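Local coordinates for protein methyl transferase from Methanosarcina acetivorans (Methanosarcina acetivorans, PDB 6MRO) that probably transfers methyl groups from S-adenosylmethionine to an acceptor, and holds the spent cofactor S-adenosylhomocysteine and calcium ions in this crystal, at residues G9-W13 with D177-N181; G34-I39 with E99-D105; K172-F176 with Q186-L190. The protein carries 1 engineered substitution. All blocks are in the same frame, centred on the assembly; numbering follows the deposited sequence.

Contact 1 (G9-W13 with D177-N181); sequences GTPPW and DSLLN. With SAH (S-adenosyl-L-homocysteine), chain B.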
# COMPACT_ATOMS: atom_id res chain seq x y z
N GLY A 9 4.23 -19.50 4.35
CA GLY A 9 4.31 -19.82 2.94
C GLY A 9 4.36 -18.55 2.12
O GLY A 9 4.80 -17.51 2.62
N THR A 10 3.88 -18.60 0.88
CA THR A 10 4.01 -17.49 -0.06
C THR A 10 2.63 -17.18 -0.63
O THR A 10 2.19 -17.84 -1.59
CB THR A 10 4.99 -17.83 -1.18
OG1 THR A 10 6.23 -18.27 -0.61
CG2 THR A 10 5.24 -16.63 -2.06
N PRO A 11 1.94 -16.18 -0.09
CA PRO A 11 0.58 -15.87 -0.55
C PRO A 11 0.61 -15.23 -1.93
O PRO A 11 1.66 -14.78 -2.39
CB PRO A 11 0.07 -14.89 0.51
CG PRO A 11 1.33 -14.20 0.98
CD PRO A 11 2.38 -15.29 0.99
N PRO A 12 -0.54 -15.15 -2.60
CA PRO A 12 -0.54 -14.80 -4.03
C PRO A 12 0.01 -13.42 -4.36
O PRO A 12 0.53 -13.24 -5.48
CB PRO A 12 -2.02 -14.90 -4.41
CG PRO A 12 -2.49 -16.01 -3.55
CD PRO A 12 -1.84 -15.72 -2.21
N TRP A 13 -0.07 -12.45 -3.45
CA TRP A 13 0.48 -11.12 -3.70
C TRP A 13 1.98 -11.04 -3.44
O TRP A 13 2.60 -10.00 -3.75
CB TRP A 13 -0.23 -10.08 -2.82
CG TRP A 13 -0.08 -10.40 -1.36
CD1 TRP A 13 0.98 -10.06 -0.54
CD2 TRP A 13 -0.98 -11.15 -0.54
NE1 TRP A 13 0.78 -10.57 0.72
CE2 TRP A 13 -0.42 -11.24 0.75
CE3 TRP A 13 -2.23 -11.76 -0.78
CZ2 TRP A 13 -1.06 -11.91 1.80
CZ3 TRP A 13 -2.85 -12.43 0.27
CH2 TRP A 13 -2.27 -12.48 1.54
N ASP A 177 0.67 -7.46 -10.45
CA ASP A 177 1.37 -8.73 -10.64
C ASP A 177 0.98 -9.68 -9.52
O ASP A 177 0.88 -9.28 -8.35
CB ASP A 177 2.89 -8.54 -10.65
CG ASP A 177 3.41 -8.09 -12.00
OD1 ASP A 177 2.60 -7.99 -12.96
OD2 ASP A 177 4.63 -7.82 -12.10
N SER A 178 0.77 -10.94 -9.87
CA SER A 178 0.29 -11.92 -8.92
C SER A 178 0.99 -13.25 -9.16
O SER A 178 1.44 -13.56 -10.26
CB SER A 178 -1.23 -12.09 -9.02
OG SER A 178 -1.72 -13.18 -8.25
N LEU A 179 1.03 -14.06 -8.10
CA LEU A 179 1.54 -15.41 -8.26
C LEU A 179 0.50 -16.37 -8.82
O LEU A 179 0.87 -17.48 -9.21
CB LEU A 179 2.06 -15.93 -6.92
CG LEU A 179 3.30 -15.21 -6.41
CD1 LEU A 179 3.75 -15.84 -5.11
CD2 LEU A 179 4.41 -15.31 -7.47
N LEU A 180 -0.77 -15.99 -8.86
CA LEU A 180 -1.79 -16.89 -9.37
C LEU A 180 -1.87 -16.79 -10.90
O LEU A 180 -1.43 -15.81 -11.50
CB LEU A 180 -3.14 -16.59 -8.72
CG LEU A 180 -3.17 -16.95 -7.23
CD1 LEU A 180 -4.48 -16.55 -6.58
CD2 LEU A 180 -2.90 -18.44 -7.00
N ASN A 181 -2.46 -17.82 -11.51
CA ASN A 181 -2.23 -18.12 -12.92
C ASN A 181 -2.43 -16.93 -13.85
O ASN A 181 -1.54 -16.67 -14.68
CB ASN A 181 -3.11 -19.29 -13.38
CG ASN A 181 -2.71 -19.80 -14.75
OD1 ASN A 181 -1.66 -19.41 -15.28
ND2 ASN A 181 -3.53 -20.67 -15.33
N SAH B . 1.97 -4.65 0.38
CA SAH B . 2.44 -6.05 0.37
CB SAH B . 1.44 -6.95 1.09
CG SAH B . 0.01 -6.81 0.58
SD SAH B . -1.14 -8.01 1.29
C SAH B . 2.68 -6.56 -1.04
O SAH B . 2.34 -5.88 -2.02
OXT SAH B . 3.20 -7.67 -1.20
C5' SAH B . -1.85 -6.93 2.56
C4' SAH B . -0.95 -6.77 3.79
O4' SAH B . -1.60 -5.92 4.72
C3' SAH B . -0.62 -8.07 4.52
O3' SAH B . 0.80 -8.16 4.61
C2' SAH B . -1.31 -7.92 5.87
O2' SAH B . -0.63 -8.54 6.95
C1' SAH B . -1.36 -6.41 6.03
N9 SAH B . -2.43 -5.90 6.89
C8 SAH B . -3.77 -6.24 6.89
N7 SAH B . -4.39 -5.49 7.82
C5 SAH B . -3.48 -4.67 8.39
C6 SAH B . -3.57 -3.70 9.38
N6 SAH B . -4.73 -3.44 9.97
N1 SAH B . -2.44 -3.02 9.75
C2 SAH B . -1.23 -3.28 9.15
N3 SAH B . -1.13 -4.24 8.17
C4 SAH B . -2.25 -4.91 7.80

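Contact 2 (G34-I39 with E99-D105); sequences GRALDI and EFDIVID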
# COMPACT_ATOMS: atom_id res chain seq x y z
N GLY A 34 11.57 11.73 -0.23
CA GLY A 34 10.98 12.27 0.98
C GLY A 34 10.78 11.13 1.96
O GLY A 34 11.30 10.03 1.75
N ARG A 35 10.00 11.38 3.00
CA ARG A 35 9.71 10.34 3.99
C ARG A 35 8.49 9.55 3.53
O ARG A 35 7.43 10.13 3.26
CB ARG A 35 9.47 10.93 5.38
CG ARG A 35 9.79 9.92 6.47
CD ARG A 35 9.30 10.27 7.88
NE ARG A 35 9.37 9.06 8.72
CZ ARG A 35 9.03 8.99 10.00
NH1 ARG A 35 8.59 10.07 10.63
NH2 ARG A 35 9.13 7.84 10.64
N ALA A 36 8.62 8.23 3.45
CA ALA A 36 7.57 7.41 2.86
C ALA A 36 7.15 6.32 3.83
O ALA A 36 7.99 5.74 4.51
CB ALA A 36 8.03 6.77 1.54
N LEU A 37 5.84 6.04 3.87
CA LEU A 37 5.29 4.94 4.65
C LEU A 37 4.61 3.93 3.72
O LEU A 37 3.74 4.30 2.94
CB LEU A 37 4.29 5.47 5.67
CG LEU A 37 3.51 4.43 6.48
CD1 LEU A 37 4.42 3.77 7.52
CD2 LEU A 37 2.37 5.12 7.20
N ASP A 38 4.98 2.67 3.84
CA ASP A 38 4.31 1.60 3.10
C ASP A 38 3.40 0.90 4.11
O ASP A 38 3.88 0.21 5.00
CB ASP A 38 5.33 0.63 2.49
CG ASP A 38 4.68 -0.49 1.66
OD1 ASP A 38 3.47 -0.72 1.82
OD2 ASP A 38 5.38 -1.14 0.86
N ILE A 39 2.08 1.12 3.99
CA ILE A 39 1.12 0.55 4.95
C ILE A 39 0.74 -0.85 4.49
O ILE A 39 0.39 -1.06 3.32
CB ILE A 39 -0.11 1.48 5.12
CG1 ILE A 39 -0.75 1.84 3.79
CG2 ILE A 39 0.28 2.77 5.84
CD1 ILE A 39 -2.07 2.66 3.97
N GLU A 99 3.52 13.68 9.09
CA GLU A 99 4.89 13.18 9.11
C GLU A 99 5.41 12.72 7.76
O GLU A 99 6.58 12.94 7.44
CB GLU A 99 5.01 12.03 10.12
CG GLU A 99 5.10 12.51 11.55
CD GLU A 99 6.22 13.51 11.74
OE1 GLU A 99 5.96 14.61 12.26
OE2 GLU A 99 7.36 13.19 11.35
N PHE A 100 4.57 12.09 6.94
CA PHE A 100 5.04 11.42 5.73
C PHE A 100 4.72 12.23 4.48
O PHE A 100 3.61 12.73 4.32
CB PHE A 100 4.42 10.02 5.63
CG PHE A 100 4.92 9.07 6.67
CD1 PHE A 100 4.17 8.81 7.80
CD2 PHE A 100 6.16 8.46 6.53
CE1 PHE A 100 4.65 7.94 8.79
CE2 PHE A 100 6.65 7.61 7.52
CZ PHE A 100 5.89 7.35 8.64
N ASP A 101 5.72 12.34 3.59
CA ASP A 101 5.50 12.91 2.26
C ASP A 101 4.73 11.97 1.34
O ASP A 101 4.05 12.43 0.41
CB ASP A 101 6.86 13.24 1.64
CG ASP A 101 7.65 14.19 2.47
OD1 ASP A 101 8.68 13.76 3.04
OD2 ASP A 101 7.24 15.36 2.56
N ILE A 102 4.87 10.66 1.54
CA ILE A 102 4.29 9.64 0.67
C ILE A 102 3.75 8.54 1.56
O ILE A 102 4.42 8.11 2.50
CB ILE A 102 5.34 9.04 -0.30
CG1 ILE A 102 5.97 10.10 -1.20
CG2 ILE A 102 4.75 7.87 -1.09
CD1 ILE A 102 7.48 9.89 -1.34
N VAL A 103 2.52 8.08 1.27
CA VAL A 103 2.04 6.79 1.75
C VAL A 103 1.74 5.93 0.53
O VAL A 103 1.00 6.37 -0.37
CB VAL A 103 0.78 6.91 2.63
CG1 VAL A 103 0.24 5.50 2.98
CG2 VAL A 103 1.09 7.70 3.92
N ILE A 104 2.29 4.70 0.50
CA ILE A 104 1.95 3.73 -0.54
C ILE A 104 1.15 2.59 0.07
O ILE A 104 1.39 2.15 1.19
CB ILE A 104 3.17 3.20 -1.34
CG1 ILE A 104 4.11 2.37 -0.47
CG2 ILE A 104 3.89 4.35 -2.05
CD1 ILE A 104 5.17 1.60 -1.29
N ASP A 105 0.21 2.08 -0.72
CA ASP A 105 -0.75 1.08 -0.25
C ASP A 105 -0.86 0.08 -1.39
O ASP A 105 -1.48 0.37 -2.42
CB ASP A 105 -2.07 1.79 0.07
CG ASP A 105 -3.21 0.85 0.41
OD1 ASP A 105 -4.11 1.35 1.12
OD2 ASP A 105 -3.22 -0.34 0.03

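Contact 3 (K172-F176 with Q186-L190); sequences KDVIF and QAYLL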
# COMPACT_ATOMS: atom_id res chain seq x y z
N LYS A 172 -6.22 5.35 -12.37
CA LYS A 172 -5.71 4.85 -13.63
C LYS A 172 -5.83 3.33 -13.71
O LYS A 172 -5.59 2.63 -12.72
CB LYS A 172 -4.24 5.23 -13.82
CG LYS A 172 -4.03 6.55 -14.53
CD LYS A 172 -2.55 6.90 -14.64
CE LYS A 172 -2.40 8.28 -15.28
NZ LYS A 172 -1.06 8.89 -15.06
N ASP A 173 -6.18 2.83 -14.89
CA ASP A 173 -6.08 1.39 -15.14
C ASP A 173 -4.61 0.99 -15.16
O ASP A 173 -3.80 1.59 -15.87
CB ASP A 173 -6.73 1.03 -16.48
CG ASP A 173 -8.24 1.15 -16.44
OD1 ASP A 173 -8.78 2.07 -17.09
OD2 ASP A 173 -8.89 0.32 -15.77
N VAL A 174 -4.27 -0.02 -14.36
CA VAL A 174 -2.92 -0.56 -14.37
C VAL A 174 -3.00 -2.08 -14.27
O VAL A 174 -4.08 -2.68 -14.40
CB VAL A 174 -2.06 0.02 -13.23
CG1 VAL A 174 -1.86 1.53 -13.41
CG2 VAL A 174 -2.70 -0.28 -11.87
N ILE A 175 -1.86 -2.72 -14.06
CA ILE A 175 -1.76 -4.16 -13.90
C ILE A 175 -1.26 -4.45 -12.49
O ILE A 175 -0.47 -3.67 -11.94
CB ILE A 175 -0.82 -4.75 -14.97
CG1 ILE A 175 -1.52 -4.79 -16.33
CG2 ILE A 175 -0.37 -6.15 -14.58
CD1 ILE A 175 -2.88 -5.43 -16.27
N PHE A 176 -1.75 -5.53 -11.89
CA PHE A 176 -1.28 -6.01 -10.60
C PHE A 176 -0.61 -7.36 -10.82
O PHE A 176 -1.23 -8.28 -11.36
CB PHE A 176 -2.44 -6.13 -9.61
CG PHE A 176 -2.02 -6.55 -8.22
CD1 PHE A 176 -1.84 -5.61 -7.23
CD2 PHE A 176 -1.83 -7.89 -7.91
CE1 PHE A 176 -1.46 -5.99 -5.95
CE2 PHE A 176 -1.46 -8.28 -6.64
CZ PHE A 176 -1.27 -7.33 -5.65
N GLN A 186 -6.24 -7.08 -13.74
CA GLN A 186 -6.63 -5.69 -13.98
C GLN A 186 -6.77 -4.95 -12.66
O GLN A 186 -7.36 -5.46 -11.70
CB GLN A 186 -7.94 -5.62 -14.76
CG GLN A 186 -7.81 -5.95 -16.23
CD GLN A 186 -9.09 -5.71 -16.98
OE1 GLN A 186 -10.15 -5.58 -16.37
NE2 GLN A 186 -9.01 -5.64 -18.31
N ALA A 187 -6.25 -3.74 -12.61
CA ALA A 187 -6.09 -3.04 -11.35
C ALA A 187 -6.34 -1.55 -11.55
O ALA A 187 -6.37 -1.05 -12.68
CB ALA A 187 -4.70 -3.29 -10.76
N TYR A 188 -6.53 -0.86 -10.43
CA TYR A 188 -6.60 0.60 -10.37
C TYR A 188 -5.44 1.15 -9.56
O TYR A 188 -5.07 0.59 -8.53
CB TYR A 188 -7.91 1.07 -9.73
CG TYR A 188 -9.09 1.08 -10.66
CD1 TYR A 188 -8.95 1.47 -11.98
CD2 TYR A 188 -10.35 0.69 -10.21
CE1 TYR A 188 -10.04 1.49 -12.83
CE2 TYR A 188 -11.44 0.70 -11.05
CZ TYR A 188 -11.28 1.10 -12.37
OH TYR A 188 -12.36 1.10 -13.22
N LEU A 189 -4.89 2.28 -10.01
CA LEU A 189 -3.92 3.04 -9.23
C LEU A 189 -4.52 4.41 -8.94
O LEU A 189 -4.80 5.18 -9.86
CB LEU A 189 -2.59 3.18 -9.96
CG LEU A 189 -1.55 3.98 -9.17
CD1 LEU A 189 -0.99 3.15 -8.02
CD2 LEU A 189 -0.44 4.47 -10.09
N LEU A 190 -4.73 4.68 -7.66
CA LEU A 190 -5.20 5.97 -7.20
C LEU A 190 -4.00 6.84 -6.83
O LEU A 190 -3.11 6.41 -6.08
CB LEU A 190 -6.13 5.81 -6.00
CG LEU A 190 -6.32 7.04 -5.11
CD1 LEU A 190 -7.18 8.08 -5.83
CD2 LEU A 190 -6.97 6.60 -3.80
O HOH W 1 -8.26 -1.87 -14.46

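Contact 1 (G9-W13 with D177-N181)
Beside the S-adenosylhomocysteine pocket, which W13 helps to line, two loops are joined by a single backbone bond, where P12 meets L179. The amide N of L179 donates to the carbonyl O of P12 at 2.8 Å, in the carbonyl plane and nearly straight (167°). Around this bond the side chains pack on the surface. L180 lies beside the P12 ring, pointing the same way, with its CD1 3.7 Å from CG of P12. L179 crosses T10 at about a right angle, and its CD1 presses to 3.5 Å from CG2 of T10, a tight methyl contact. With OG of S178 anti to its own backbone N (chi1 171°), OG accepts a hydrogen bond from the amide N of L180 at 3.0 Å, an ST turn within 177-181. The W13 indole is turned away from that loop. SAH SD sits 3.2 Å above one of its faces, offset toward the rim, while CB of P11 lies over the rim of the opposite face; NE1 of W13 hydrogen-bonds to the hydroxyl of Y7, which also holds SAH. A tryptophan held between a proline and the ligand's sulfur thus belongs to the wall of an S-adenosylhomocysteine pocket.

Contact 2 (G34-I39 with E99-D105)
At the centre of the Rossmann-like methyltransferase sheet, strands 35-39 and 100-106 run side by side in parallel, and A36, L37 and D38 pair with I102, V103 and I104. Short-segment axes come within 4.6 Å at an angle of 21°. The ladder alternates regularly: the amide N of L37 donates to O of I102, and O of L37 receives the amide N of I104 at 2.9 Å. At the entry to the ladder the chain turns a corner at D101, whose carboxylate OD1 takes the amide N of R35 at 2.7 Å on its anti lone pair, almost straight at 168°; a side-chain oxygen thus takes the R35 amide just before the bridged pairs begin.

F100 lies beside this corner, against L37 and R35. CB of L37 stands over the centre of its ring, a CH-pi contact of 3.6 Å to the centroid. The extended R35 side chain passes the same ring with its guanidinium plane inclined 46° to it, NE lying 3.3 Å from CE2 of F100, and reaches a long salt bridge from its NH1 to OE2 of E99 at 3.4 Å, the carboxylate oxygen lying near the guanidinium plane. Farther along, CG1 of I104 packs 3.6 Å from CG of D38, on the face covered by helix 45-51. On the other face, CD1 of I39 meets CG1 of V103, close to helix 114-127. The D105 carboxylate is held by the Y134 hydroxyl and the amide N of F109. Adjacent parallel strands leading to the cofactor at their carboxyl ends are the hallmark of the Rossmann-type fold of S-adenosylmethionine-dependent methyltransferases.

Contact 3 (K172-F176 with Q186-L190)
The Y188 ring has the carbonyl O of K172 at its edge, in the ring plane, 3.6 Å from CD1. The D173 and Y188 side chains lie side by side, pointing the same way with their planes 40° apart, and OD2 of D173 approaches CE1 of Y188 obliquely at 3.4 Å. Both groups stand on one face of an antiparallel hairpin, whose short strand segments are strongly twisted (125° between directions). Across the hydrogen-bonded pairs, K172 and L189 exchange two bonds, and the amide N of V174 reaches O of A187 at 2.9 Å from above the carbonyl plane rather than along a lone pair. That same oxygen accepts a second hydrogen bond, from a water, which also donates to OD2 of D173 at 2.6 Å, tying a side chain of one strand to the backbone of the other. On the opposite face V174 spreads its two methyls: CG2 meets CB of A187 at 3.8 Å and CG1 meets CB of L189. CB of F176 touches CB of A187 as well. D173 also forms a salt bridge with K142, so its OD2 gathers a lysine and a water donor; such a setting would probably stabilise the ionised carboxylate at this exposed edge of the sheet.

From the N terminus, the loop at 9-13 comes first and pairs with 177-181, 164 residues farther on. Contact 2 opens and closes within that span, joining two neighbouring central strands, and is therefore nested inside the large loop closed by contact 1. Contact 3 begins at 172-176, just before 177-181 completes contact 1, and ends after it, so these two cross along the chain; they touch where CB of W13 packs against CZ of F176. Contacts 2 and 3 follow in series and share one sheet, at its centre and its antiparallel end, their centres 19 Å apart. The loop between the two hairpin strands thus joins the 9-13 loop beside the cofactor to the antiparallel end of the sheet.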